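Local structure of 2-C-methyl-D-erythritol 4-phosphate cytidylyltransferase (Neisseria gonorrhoeae, 1VGW) at residues N106-D111 against E120-L125; A174-R179 against S194-L199; L213-P218 against Y222-L227. The protein probably catalyses the transfer of CMP from CTP to 2-C-methyl-D-erythritol 4-phosphate, releasing diphosphate, in the DXP pathway of isoprenoid biosynthesis. One frame throughout, in Å; residues are numbered along the deposited sequence.

Interaction 1: residues N106-D111 against E120-L125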
ATOM      1  N   ASN B 106     -12.013 -26.456   1.851  1.00 24.96           N
ATOM      2  CA  ASN B 106     -11.222 -25.247   1.946  1.00 27.37           C
ATOM      3  C   ASN B 106     -11.591 -24.330   3.126  1.00 28.14           C
ATOM      4  O   ASN B 106     -12.781 -24.078   3.402  1.00 28.97           O
ATOM      5  CB  ASN B 106     -11.383 -24.463   0.621  1.00 21.76           C
ATOM      6  CG  ASN B 106     -10.881 -25.186  -0.585  1.00 24.99           C
ATOM      7  OD1 ASN B 106      -9.793 -25.772  -0.594  1.00 24.41           O
ATOM      8  ND2 ASN B 106     -11.627 -25.179  -1.705  1.00 20.54           N
ATOM      9  N   ILE B 107     -10.587 -23.811   3.830  1.00 29.02           N
ATOM     10  CA  ILE B 107     -10.817 -22.845   4.959  1.00 26.68           C
ATOM     11  C   ILE B 107     -10.270 -21.473   4.528  1.00 27.24           C
ATOM     12  O   ILE B 107      -9.064 -21.448   4.141  1.00 27.81           O
ATOM     13  CB  ILE B 107     -10.020 -23.265   6.175  1.00 27.26           C
ATOM     14  CG1 ILE B 107     -10.281 -24.700   6.628  1.00 24.89           C
ATOM     15  CG2 ILE B 107     -10.150 -22.288   7.350  1.00 28.79           C
ATOM     16  CD1 ILE B 107     -11.695 -25.006   7.068  1.00 27.54           C
ATOM     17  N   LEU B 108     -11.089 -20.453   4.341  1.00 25.18           N
ATOM     18  CA  LEU B 108     -10.586 -19.120   3.928  1.00 24.00           C
ATOM     19  C   LEU B 108     -10.380 -18.218   5.165  1.00 24.89           C
ATOM     20  O   LEU B 108     -11.395 -17.822   5.772  1.00 26.58           O
ATOM     21  CB  LEU B 108     -11.556 -18.448   2.976  1.00 16.73           C
ATOM     22  CG  LEU B 108     -11.641 -18.933   1.542  1.00 24.13           C
ATOM     23  CD1 LEU B 108     -12.419 -20.288   1.450  1.00 18.88           C
ATOM     24  CD2 LEU B 108     -12.372 -17.935   0.668  1.00 22.39           C
ATOM     25  N   VAL B 109      -9.168 -18.008   5.630  1.00 26.17           N
ATOM     26  CA  VAL B 109      -8.846 -17.231   6.832  1.00 26.70           C
ATOM     27  C   VAL B 109      -8.773 -15.729   6.531  1.00 27.37           C
ATOM     28  O   VAL B 109      -7.939 -15.261   5.783  1.00 27.65           O
ATOM     29  CB  VAL B 109      -7.589 -17.713   7.548  1.00 26.02           C
ATOM     30  CG1 VAL B 109      -7.441 -17.183   8.993  1.00 20.49           C
ATOM     31  CG2 VAL B 109      -7.536 -19.258   7.684  1.00 23.36           C
ATOM     32  N   HIS B 110      -9.737 -14.951   7.050  1.00 27.21           N
ATOM     33  CA  HIS B 110      -9.804 -13.520   6.731  1.00 28.80           C
ATOM     34  C   HIS B 110      -9.725 -12.593   7.947  1.00 26.49           C
ATOM     35  O   HIS B 110     -10.355 -12.897   8.946  1.00 26.00           O
ATOM     36  CB  HIS B 110     -11.130 -13.204   6.030  1.00 26.08           C
ATOM     37  CG  HIS B 110     -11.191 -11.859   5.391  1.00 25.67           C
ATOM     38  ND1 HIS B 110     -10.393 -11.495   4.335  1.00 29.90           N
ATOM     39  CD2 HIS B 110     -11.969 -10.779   5.656  1.00 25.15           C
ATOM     40  CE1 HIS B 110     -10.671 -10.230   3.970  1.00 29.44           C
ATOM     41  NE2 HIS B 110     -11.633  -9.797   4.763  1.00 26.42           N
ATOM     42  N   ASP B 111      -8.983 -11.500   7.816  1.00 27.94           N
ATOM     43  CA  ASP B 111      -8.879 -10.500   8.934  1.00 27.39           C
ATOM     44  C   ASP B 111     -10.232  -9.817   9.221  1.00 26.01           C
ATOM     45  O   ASP B 111     -10.903  -9.380   8.287  1.00 23.39           O
ATOM     46  CB  ASP B 111      -7.933  -9.401   8.477  1.00 26.67           C
ATOM     47  CG  ASP B 111      -6.469  -9.748   8.467  1.00 25.61           C
ATOM     48  OD1 ASP B 111      -5.780  -9.278   7.531  1.00 31.13           O
ATOM     49  OD2 ASP B 111      -5.989 -10.470   9.344  1.00 24.04           O
ATOM     50  N   GLU B 120     -15.611  -9.476  -6.331  1.00 44.48           N
ATOM     51  CA  GLU B 120     -14.919 -10.030  -7.478  1.00 46.62           C
ATOM     52  C   GLU B 120     -13.591 -10.687  -7.087  1.00 45.76           C
ATOM     53  O   GLU B 120     -13.183 -11.702  -7.675  1.00 45.42           O
ATOM     54  CB  GLU B 120     -14.667  -8.904  -8.500  1.00 51.92           C
ATOM     55  CG  GLU B 120     -14.713  -9.372  -9.936  1.00 59.42           C
ATOM     56  CD  GLU B 120     -14.679  -8.263 -10.968  1.00 66.40           C
ATOM     57  OE1 GLU B 120     -14.249  -8.534 -12.130  1.00 65.88           O
ATOM     58  OE2 GLU B 120     -15.101  -7.118 -10.668  1.00 66.30           O
ATOM     59  N   ALA B 121     -12.931 -10.110  -6.077  1.00 43.44           N
ATOM     60  CA  ALA B 121     -11.645 -10.601  -5.600  1.00 40.95           C
ATOM     61  C   ALA B 121     -11.809 -11.956  -4.899  1.00 39.30           C
ATOM     62  O   ALA B 121     -10.973 -12.840  -4.987  1.00 36.29           O
ATOM     63  CB  ALA B 121     -10.976  -9.594  -4.674  1.00 33.55           C
ATOM     64  N   LEU B 122     -12.930 -12.095  -4.193  1.00 38.59           N
ATOM     65  CA  LEU B 122     -13.257 -13.325  -3.484  1.00 37.62           C
ATOM     66  C   LEU B 122     -13.488 -14.457  -4.492  1.00 39.38           C
ATOM     67  O   LEU B 122     -12.926 -15.552  -4.304  1.00 38.24           O
ATOM     68  CB  LEU B 122     -14.449 -13.130  -2.582  1.00 35.04           C
ATOM     69  CG  LEU B 122     -14.955 -14.237  -1.702  1.00 37.50           C
ATOM     70  CD1 LEU B 122     -13.898 -14.799  -0.773  1.00 37.84           C
ATOM     71  CD2 LEU B 122     -16.170 -13.814  -0.881  1.00 35.75           C
ATOM     72  N   ALA B 123     -14.237 -14.170  -5.554  1.00 37.72           N
ATOM     73  CA  ALA B 123     -14.520 -15.103  -6.611  1.00 37.92           C
ATOM     74  C   ALA B 123     -13.240 -15.632  -7.254  1.00 39.28           C
ATOM     75  O   ALA B 123     -13.085 -16.863  -7.381  1.00 40.13           O
ATOM     76  CB  ALA B 123     -15.429 -14.490  -7.674  1.00 36.49           C
ATOM     77  N   ARG B 124     -12.320 -14.755  -7.642  1.00 38.33           N
ATOM     78  CA  ARG B 124     -11.029 -15.181  -8.197  1.00 36.89           C
ATOM     79  C   ARG B 124     -10.266 -16.107  -7.249  1.00 36.37           C
ATOM     80  O   ARG B 124      -9.732 -17.146  -7.661  1.00 38.19           O
ATOM     81  CB  ARG B 124     -10.157 -13.942  -8.431  1.00 38.46           C
ATOM     82  CG  ARG B 124     -10.075 -13.468  -9.861  1.00 37.67           C
ATOM     83  CD  ARG B 124      -8.783 -12.707 -10.108  1.00 37.17           C
ATOM     84  NE  ARG B 124      -8.603 -11.609  -9.196  1.00 40.16           N
ATOM     85  CZ  ARG B 124      -9.226 -10.447  -9.157  1.00 40.42           C
ATOM     86  NH1 ARG B 124      -8.882  -9.566  -8.221  1.00 40.60           N
ATOM     87  NH2 ARG B 124     -10.185 -10.148 -10.016  1.00 45.05           N
ATOM     88  N   LEU B 125     -10.202 -15.789  -5.957  1.00 34.22           N
ATOM     89  CA  LEU B 125      -9.488 -16.675  -5.027  1.00 32.44           C
ATOM     90  C   LEU B 125     -10.107 -18.056  -4.983  1.00 32.68           C
ATOM     91  O   LEU B 125      -9.415 -19.074  -4.866  1.00 33.25           O
ATOM     92  CB  LEU B 125      -9.461 -16.061  -3.633  1.00 26.09           C
ATOM     93  CG  LEU B 125      -8.857 -16.829  -2.477  1.00 29.03           C
ATOM     94  CD1 LEU B 125      -7.334 -16.973  -2.658  1.00 28.68           C
ATOM     95  CD2 LEU B 125      -9.158 -16.152  -1.128  1.00 22.83           C
TER
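L122, the first residue of 120-125 to touch the strand, meets L108 through a single methyl pair, CD1 of L122 lying 3.8 Å from CD2 of L108. The two side chains pass at a slant; with CG of L122 anti to the backbone N (chi1 -178°), the side chain leaves the helix without aiming at the strand, and its end then swings in to L108. L122 also packs on H47 in a neighbouring loop. Two residues on, R124 turns to another strand: NH1 bonds to the carbonyl O of Q207. L125, a turn after A121, comes back to L108, the two leucines reaching tip to tip with CD2 of L125 4.1 Å from CD2 of L108. One methyl of L108 thus serves both helix leucines, and the buried contact, only 89 Å², is wholly apolar. P169 and L171 of strand 169-173 extend the same core, packing on L125 and L108. Strand 106-109, helix 119-129 and strand 136-141 form a beta-alpha-beta crossover that spans strand 169-173, which is antiparallel to both strands, as expected for the Rossmann-like sheet of a GT-A nucleotidyltransferase.

Interaction 2: residues A174-R179 against S194-L199; sequences AGLLHR and SAVEKL
The carbonyl oxygen of G175, just before the L176 that meets V196 and L199, is gripped twice by R179: its backbone N bonds to G175 O at 3.0 Å, while its side-chain NE approaches G175 O at 3.3 Å in a weak bond. R179 therefore folds back along its own helix. In the Rossmann-like fold of this enzyme, helix 174-180 follows strand 169-173 directly and lies against the central sheet, and 194-199 packs on its flank, roughly a quarter-turn round from the face on strand 106-109. No hydrogen bond joins the two segments; the contact is a small apolar patch of 195 Å², buried at V196 and open to solvent around L199. L176 is its middle. With CG anti to the backbone N (chi1 176°), the side chain carries its fork across to the other segment, where each methyl finds a different partner. CD2 of L176 stands 4.2 Å from CG1 of V196, whose CB points at helix 174-180. V196 and L199 also pack on A180, the next residue of that helix, and A195 joins them there. On its far side, 194-199 faces the second subunit: E197 forms a salt bridge to K147 and a hydrogen bond to T157, both of that subunit, and also packs on its I154. The same short helix thus lies between helix 174-180 of one chain and the hairpin 146-158 of the other. At the exposed end, L176 and L199 slide past each other in opposite directions, CD1 of L176 coming to 4.0 Å from CD2 of L199.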
ATOM      1  N   ALA B 174      -8.411 -27.842   4.981  1.00 22.58           N
ATOM      2  CA  ALA B 174      -8.436 -27.965   6.440  1.00 21.75           C
ATOM      3  C   ALA B 174      -7.377 -28.843   6.991  1.00 23.25           C
ATOM      4  O   ALA B 174      -6.710 -28.500   7.989  1.00 26.38           O
ATOM      5  CB  ALA B 174      -9.855 -28.412   6.826  1.00 19.26           C
ATOM      6  N   GLY B 175      -7.142 -30.040   6.394  1.00 24.07           N
ATOM      7  CA  GLY B 175      -6.109 -30.952   6.893  1.00 20.19           C
ATOM      8  C   GLY B 175      -4.704 -30.421   6.653  1.00 22.13           C
ATOM      9  O   GLY B 175      -3.862 -30.507   7.583  1.00 23.41           O
ATOM     10  N   LEU B 176      -4.393 -29.829   5.518  1.00 18.85           N
ATOM     11  CA  LEU B 176      -3.087 -29.204   5.292  1.00 22.08           C
ATOM     12  C   LEU B 176      -2.819 -28.035   6.252  1.00 26.95           C
ATOM     13  O   LEU B 176      -1.717 -27.880   6.813  1.00 25.48           O
ATOM     14  CB  LEU B 176      -3.049 -28.670   3.840  1.00 20.16           C
ATOM     15  CG  LEU B 176      -1.812 -27.896   3.442  1.00 24.08           C
ATOM     16  CD1 LEU B 176      -0.543 -28.737   3.555  1.00 21.00           C
ATOM     17  CD2 LEU B 176      -1.954 -27.357   2.009  1.00 22.54           C
ATOM     18  N   LEU B 177      -3.842 -27.190   6.504  1.00 28.89           N
ATOM     19  CA  LEU B 177      -3.725 -26.047   7.450  1.00 28.94           C
ATOM     20  C   LEU B 177      -3.584 -26.536   8.873  1.00 28.13           C
ATOM     21  O   LEU B 177      -2.690 -26.143   9.648  1.00 28.41           O
ATOM     22  CB  LEU B 177      -4.983 -25.160   7.299  1.00 26.19           C
ATOM     23  CG  LEU B 177      -4.981 -23.762   7.911  1.00 28.54           C
ATOM     24  CD1 LEU B 177      -3.754 -22.951   7.505  1.00 20.83           C
ATOM     25  CD2 LEU B 177      -6.259 -22.994   7.493  1.00 18.25           C
ATOM     26  N   HIS B 178      -4.434 -27.466   9.325  1.00 28.59           N
ATOM     27  CA  HIS B 178      -4.244 -28.017  10.685  1.00 30.85           C
ATOM     28  C   HIS B 178      -2.816 -28.563  10.853  1.00 33.27           C
ATOM     29  O   HIS B 178      -2.106 -28.369  11.846  1.00 33.54           O
ATOM     30  CB  HIS B 178      -5.243 -29.145  10.878  1.00 27.52           C
ATOM     31  CG  HIS B 178      -5.253 -29.769  12.214  1.00 31.99           C
ATOM     32  ND1 HIS B 178      -5.534 -29.089  13.374  1.00 29.99           N
ATOM     33  CD2 HIS B 178      -5.041 -31.079  12.590  1.00 36.47           C
ATOM     34  CE1 HIS B 178      -5.475 -29.916  14.403  1.00 31.35           C
ATOM     35  NE2 HIS B 178      -5.167 -31.120  13.976  1.00 34.15           N
ATOM     36  N   ARG B 179      -2.323 -29.268   9.821  1.00 33.74           N
ATOM     37  CA  ARG B 179      -0.990 -29.828   9.869  1.00 34.82           C
ATOM     38  C   ARG B 179       0.085 -28.753  10.010  1.00 32.79           C
ATOM     39  O   ARG B 179       0.926 -28.864  10.902  1.00 31.36           O
ATOM     40  CB  ARG B 179      -0.727 -30.665   8.593  1.00 39.24           C
ATOM     41  CG  ARG B 179       0.048 -31.926   8.833  1.00 44.94           C
ATOM     42  CD  ARG B 179      -0.836 -33.174   8.699  1.00 45.33           C
ATOM     43  NE  ARG B 179      -1.784 -33.110   7.643  1.00 45.57           N
ATOM     44  CZ  ARG B 179      -2.310 -34.030   6.887  1.00 48.06           C
ATOM     45  NH1 ARG B 179      -3.215 -33.752   5.965  1.00 45.64           N
ATOM     46  NH2 ARG B 179      -1.883 -35.292   7.027  1.00 58.06           N
ATOM     47  N   SER B 194       3.019 -18.718   5.198  1.00 30.64           N
ATOM     48  CA  SER B 194       4.376 -19.023   5.621  1.00 30.40           C
ATOM     49  C   SER B 194       4.453 -20.306   6.423  1.00 28.23           C
ATOM     50  O   SER B 194       5.533 -20.904   6.499  1.00 28.54           O
ATOM     51  CB  SER B 194       5.034 -17.832   6.339  1.00 30.89           C
ATOM     52  OG  SER B 194       4.690 -17.806   7.711  1.00 25.91           O
ATOM     53  N   ALA B 195       3.420 -20.718   7.136  1.00 27.44           N
ATOM     54  CA  ALA B 195       3.439 -22.026   7.808  1.00 28.57           C
ATOM     55  C   ALA B 195       3.200 -23.147   6.763  1.00 28.78           C
ATOM     56  O   ALA B 195       3.764 -24.233   6.886  1.00 30.54           O
ATOM     57  CB  ALA B 195       2.414 -22.191   8.889  1.00 28.44           C
ATOM     58  N   VAL B 196       2.429 -22.886   5.728  1.00 28.02           N
ATOM     59  CA  VAL B 196       2.254 -23.899   4.685  1.00 29.18           C
ATOM     60  C   VAL B 196       3.569 -24.085   3.932  1.00 29.16           C
ATOM     61  O   VAL B 196       3.990 -25.225   3.744  1.00 26.88           O
ATOM     62  CB  VAL B 196       1.056 -23.617   3.787  1.00 27.14           C
ATOM     63  CG1 VAL B 196       1.059 -24.463   2.514  1.00 28.88           C
ATOM     64  CG2 VAL B 196      -0.257 -23.975   4.540  1.00 28.52           C
ATOM     65  N   GLU B 197       4.277 -23.022   3.560  1.00 28.89           N
ATOM     66  CA  GLU B 197       5.558 -23.069   2.847  1.00 28.58           C
ATOM     67  C   GLU B 197       6.649 -23.884   3.553  1.00 28.48           C
ATOM     68  O   GLU B 197       7.511 -24.492   2.921  1.00 24.07           O
ATOM     69  CB  GLU B 197       6.117 -21.666   2.624  1.00 26.91           C
ATOM     70  CG  GLU B 197       5.314 -20.675   1.820  1.00 30.20           C
ATOM     71  CD  GLU B 197       5.576 -19.223   2.250  1.00 34.07           C
ATOM     72  OE1 GLU B 197       6.731 -18.873   2.636  1.00 30.86           O
ATOM     73  OE2 GLU B 197       4.649 -18.395   2.238  1.00 34.73           O
ATOM     74  N   LYS B 198       6.641 -23.912   4.882  1.00 31.27           N
ATOM     75  CA  LYS B 198       7.587 -24.649   5.678  1.00 34.87           C
ATOM     76  C   LYS B 198       7.381 -26.151   5.558  1.00 37.91           C
ATOM     77  O   LYS B 198       8.199 -26.955   6.055  1.00 40.19           O
ATOM     78  CB  LYS B 198       7.534 -24.248   7.166  1.00 34.76           C
ATOM     79  CG  LYS B 198       8.367 -23.010   7.417  1.00 40.44           C
ATOM     80  CD  LYS B 198       8.160 -22.446   8.811  1.00 48.34           C
ATOM     81  CE  LYS B 198       8.746 -21.032   8.891  1.00 52.37           C
ATOM     82  NZ  LYS B 198      10.226 -21.003   8.670  1.00 54.03           N
ATOM     83  N   LEU B 199       6.296 -26.556   4.922  1.00 37.76           N
ATOM     84  CA  LEU B 199       6.047 -27.996   4.715  1.00 36.55           C
ATOM     85  C   LEU B 199       6.601 -28.405   3.353  1.00 35.65           C
ATOM     86  O   LEU B 199       6.555 -29.576   2.983  1.00 39.01           O
ATOM     87  CB  LEU B 199       4.535 -28.222   4.768  1.00 30.54           C
ATOM     88  CG  LEU B 199       3.932 -28.796   6.022  1.00 33.97           C
ATOM     89  CD1 LEU B 199       4.753 -28.581   7.264  1.00 25.88           C
ATOM     90  CD2 LEU B 199       2.475 -28.362   6.214  1.00 31.72           C
TER

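Interaction 3: residues L213-P218 against Y222-L227; sequences LKLTQP and YIVRLL
L213 carries most of the apolar contact, its two methyls dividing between neighbouring residues of the helix. CD1 of L213 packs tightly on CG2 of V224, at 3.5 Å, the two side chains crossing at an oblique angle. CD2 of L213 lies 4.1 Å from CG2 of I223, here crossing at about a right angle. CG of L213 sits between its backbone N and carbonyl carbon (chi1 50°), and from there the fork straddles the helix surface. L215 adds a looser touch, its CD2 4.4 Å from the same CG2 of V224. Beyond this patch, I223 packs on I223 of the second subunit, and Y222 on L227 of that subunit.

The polar part belongs to the first turn of helix 218-228: Y222 N donates to P218 O at 3.1 Å, with an N-H...O angle of 163°. Q217 is the N-cap, and just inside the helix D220 OD1 accepts a hydrogen bond from T216 OG1 and a weak one from Q217 N.

The CB of K214 points away from the helix, and its side chain packs on D111 and R114. It is predicted to position 2-C-methyl-D-erythritol 4-phosphate for nucleophilic attack, so this loop, backed by the C-terminal helix, is part of the probable active site.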
ATOM      1  N   LEU B 213      -7.867  -2.956   1.785  1.00 39.75           N
ATOM      2  CA  LEU B 213      -6.946  -2.536   2.830  1.00 39.58           C
ATOM      3  C   LEU B 213      -7.469  -2.860   4.209  1.00 38.91           C
ATOM      4  O   LEU B 213      -8.647  -3.089   4.390  1.00 37.97           O
ATOM      5  CB  LEU B 213      -6.595  -1.072   2.711  1.00 43.95           C
ATOM      6  CG  LEU B 213      -7.687  -0.028   2.570  1.00 44.39           C
ATOM      7  CD1 LEU B 213      -8.849  -0.240   3.511  1.00 45.35           C
ATOM      8  CD2 LEU B 213      -7.068   1.369   2.766  1.00 42.91           C
ATOM      9  N   LYS B 214      -6.600  -2.835   5.187  1.00 41.77           N
ATOM     10  CA  LYS B 214      -6.977  -3.133   6.570  1.00 45.44           C
ATOM     11  C   LYS B 214      -7.153  -1.853   7.368  1.00 48.36           C
ATOM     12  O   LYS B 214      -6.433  -0.881   7.113  1.00 49.26           O
ATOM     13  CB  LYS B 214      -5.821  -3.968   7.167  1.00 44.50           C
ATOM     14  CG  LYS B 214      -6.190  -4.783   8.379  1.00 44.51           C
ATOM     15  CD  LYS B 214      -4.943  -5.375   9.047  1.00 43.70           C
ATOM     16  CE  LYS B 214      -5.358  -6.308  10.165  1.00 46.27           C
ATOM     17  NZ  LYS B 214      -4.280  -6.568  11.154  1.00 50.28           N
ATOM     18  N   LEU B 215      -8.071  -1.819   8.307  1.00 51.45           N
ATOM     19  CA  LEU B 215      -8.326  -0.687   9.164  1.00 56.00           C
ATOM     20  C   LEU B 215      -7.460  -0.765  10.426  1.00 59.61           C
ATOM     21  O   LEU B 215      -7.807  -1.486  11.359  1.00 58.71           O
ATOM     22  CB  LEU B 215      -9.811  -0.569   9.519  1.00 54.98           C
ATOM     23  CG  LEU B 215     -10.236   0.584  10.442  1.00 56.74           C
ATOM     24  CD1 LEU B 215      -9.228   1.728  10.424  1.00 54.38           C
ATOM     25  CD2 LEU B 215     -11.600   1.148  10.050  1.00 52.22           C
ATOM     26  N   THR B 216      -6.326  -0.054  10.417  1.00 63.21           N
ATOM     27  CA  THR B 216      -5.385  -0.039  11.518  1.00 68.43           C
ATOM     28  C   THR B 216      -5.040   1.350  12.065  1.00 72.06           C
ATOM     29  O   THR B 216      -4.457   1.407  13.168  1.00 73.11           O
ATOM     30  CB  THR B 216      -4.034  -0.686  11.108  1.00 67.58           C
ATOM     31  OG1 THR B 216      -3.530   0.090  10.012  1.00 68.82           O
ATOM     32  CG2 THR B 216      -4.200  -2.130  10.695  1.00 70.07           C
ATOM     33  N   GLN B 217      -5.358   2.424  11.381  1.00 74.81           N
ATOM     34  CA  GLN B 217      -5.077   3.801  11.833  1.00 78.25           C
ATOM     35  C   GLN B 217      -6.121   4.754  11.276  1.00 79.96           C
ATOM     36  O   GLN B 217      -6.900   4.348  10.386  1.00 80.37           O
ATOM     37  CB  GLN B 217      -3.676   4.170  11.294  1.00 79.46           C
ATOM     38  CG  GLN B 217      -3.643   4.208   9.777  1.00 80.90           C
ATOM     39  CD  GLN B 217      -2.327   3.825   9.163  1.00 82.81           C
ATOM     40  OE1 GLN B 217      -1.925   4.416   8.154  1.00 84.19           O
ATOM     41  NE2 GLN B 217      -1.638   2.835   9.731  1.00 83.93           N
ATOM     42  N   PRO B 218      -6.150   6.022  11.668  1.00 80.90           N
ATOM     43  CA  PRO B 218      -7.139   6.972  11.171  1.00 80.66           C
ATOM     44  C   PRO B 218      -7.099   7.198   9.682  1.00 80.36           C
ATOM     45  O   PRO B 218      -8.152   7.308   9.023  1.00 80.00           O
ATOM     46  CB  PRO B 218      -6.878   8.240  11.967  1.00 80.99           C
ATOM     47  CG  PRO B 218      -6.162   7.788  13.193  1.00 80.92           C
ATOM     48  CD  PRO B 218      -5.309   6.615  12.734  1.00 80.99           C
ATOM     49  N   TYR B 222     -10.622   6.827   7.247  1.00 71.23           N
ATOM     50  CA  TYR B 222     -11.164   7.830   6.342  1.00 71.37           C
ATOM     51  C   TYR B 222     -11.385   7.197   4.976  1.00 70.29           C
ATOM     52  O   TYR B 222     -12.451   7.339   4.367  1.00 70.06           O
ATOM     53  CB  TYR B 222     -10.251   9.048   6.258  1.00 74.45           C
ATOM     54  CG  TYR B 222     -10.660  10.053   5.202  1.00 77.69           C
ATOM     55  CD1 TYR B 222      -9.724  10.616   4.353  1.00 79.52           C
ATOM     56  CD2 TYR B 222     -11.990  10.434   5.060  1.00 79.01           C
ATOM     57  CE1 TYR B 222     -10.096  11.547   3.397  1.00 81.36           C
ATOM     58  CE2 TYR B 222     -12.380  11.349   4.105  1.00 80.40           C
ATOM     59  CZ  TYR B 222     -11.422  11.904   3.277  1.00 82.05           C
ATOM     60  OH  TYR B 222     -11.818  12.817   2.320  1.00 82.88           O
ATOM     61  N   ILE B 223     -10.383   6.440   4.528  1.00 68.56           N
ATOM     62  CA  ILE B 223     -10.485   5.763   3.228  1.00 66.44           C
ATOM     63  C   ILE B 223     -11.530   4.665   3.249  1.00 65.97           C
ATOM     64  O   ILE B 223     -12.289   4.461   2.282  1.00 64.02           O
ATOM     65  CB  ILE B 223      -9.113   5.209   2.784  1.00 64.97           C
ATOM     66  CG1 ILE B 223      -8.068   6.346   2.764  1.00 63.52           C
ATOM     67  CG2 ILE B 223      -9.228   4.602   1.390  1.00 62.19           C
ATOM     68  CD1 ILE B 223      -6.724   5.950   2.205  1.00 62.78           C
ATOM     69  N   VAL B 224     -11.665   3.975   4.382  1.00 66.37           N
ATOM     70  CA  VAL B 224     -12.666   2.906   4.489  1.00 68.04           C
ATOM     71  C   VAL B 224     -14.080   3.475   4.445  1.00 70.13           C
ATOM     72  O   VAL B 224     -14.923   3.019   3.656  1.00 69.25           O
ATOM     73  CB  VAL B 224     -12.461   2.073   5.761  1.00 64.63           C
ATOM     74  CG1 VAL B 224     -13.629   1.138   6.027  1.00 61.85           C
ATOM     75  CG2 VAL B 224     -11.178   1.263   5.686  1.00 62.98           C
ATOM     76  N   ARG B 225     -14.321   4.483   5.285  1.00 71.75           N
ATOM     77  CA  ARG B 225     -15.625   5.146   5.376  1.00 73.88           C
ATOM     78  C   ARG B 225     -16.042   5.708   4.017  1.00 74.36           C
ATOM     79  O   ARG B 225     -17.193   5.559   3.595  1.00 74.88           O
ATOM     80  CB  ARG B 225     -15.607   6.241   6.434  1.00 75.67           C
ATOM     81  CG  ARG B 225     -16.471   7.446   6.189  1.00 79.98           C
ATOM     82  CD  ARG B 225     -17.929   7.252   6.539  1.00 82.85           C
ATOM     83  NE  ARG B 225     -18.153   7.166   7.981  1.00 84.83           N
ATOM     84  CZ  ARG B 225     -19.351   7.007   8.538  1.00 87.60           C
ATOM     85  NH1 ARG B 225     -20.439   6.917   7.777  1.00 87.86           N
ATOM     86  NH2 ARG B 225     -19.463   6.932   9.862  1.00 88.40           N
ATOM     87  N   LEU B 226     -15.078   6.304   3.329  1.00 73.71           N
ATOM     88  CA  LEU B 226     -15.250   6.877   2.021  1.00 72.94           C
ATOM     89  C   LEU B 226     -15.550   5.852   0.948  1.00 73.03           C
ATOM     90  O   LEU B 226     -16.334   6.110   0.037  1.00 73.20           O
ATOM     91  CB  LEU B 226     -13.980   7.663   1.630  1.00 72.72           C
ATOM     92  N   LEU B 227     -14.942   4.670   1.021  1.00 73.27           N
ATOM     93  CA  LEU B 227     -15.141   3.626   0.026  1.00 72.61           C
ATOM     94  C   LEU B 227     -16.487   2.930   0.116  1.00 73.20           C
ATOM     95  O   LEU B 227     -16.920   2.309  -0.862  1.00 73.20           O
ATOM     96  CB  LEU B 227     -14.072   2.522   0.165  1.00 69.27           C
ATOM     97  CG  LEU B 227     -12.814   2.675  -0.708  1.00 64.42           C
ATOM     98  CD1 LEU B 227     -11.718   1.765  -0.168  1.00 60.72           C
ATOM     99  CD2 LEU B 227     -13.147   2.319  -2.153  1.00 63.82           C
TER

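In the fold
Segment 106-111 touches parts of both other contacts. Interactions 1 and 2, with centres 17 Å apart, meet at strand 106-109: L108 faces helix 119-129, while I107 and V109 pack on helix 174-180, with I107 CG1 3.7 Å from A174 CB and V109 CG2 4.0 Å from L177 CD2. Beyond the strand's end, D111 OD1 lies 4.0 Å from CE of K214, linking interaction 1 to the predicted substrate-positioning lysine of interaction 3; the centres of these two interactions are 20 Å apart. The L215 side chain is also about 8 Å from that of K26, a predicted transition-state stabilizer. Interactions 2 and 3, 31 Å apart between centres on opposite sides of the chain's centre, both touch the second subunit.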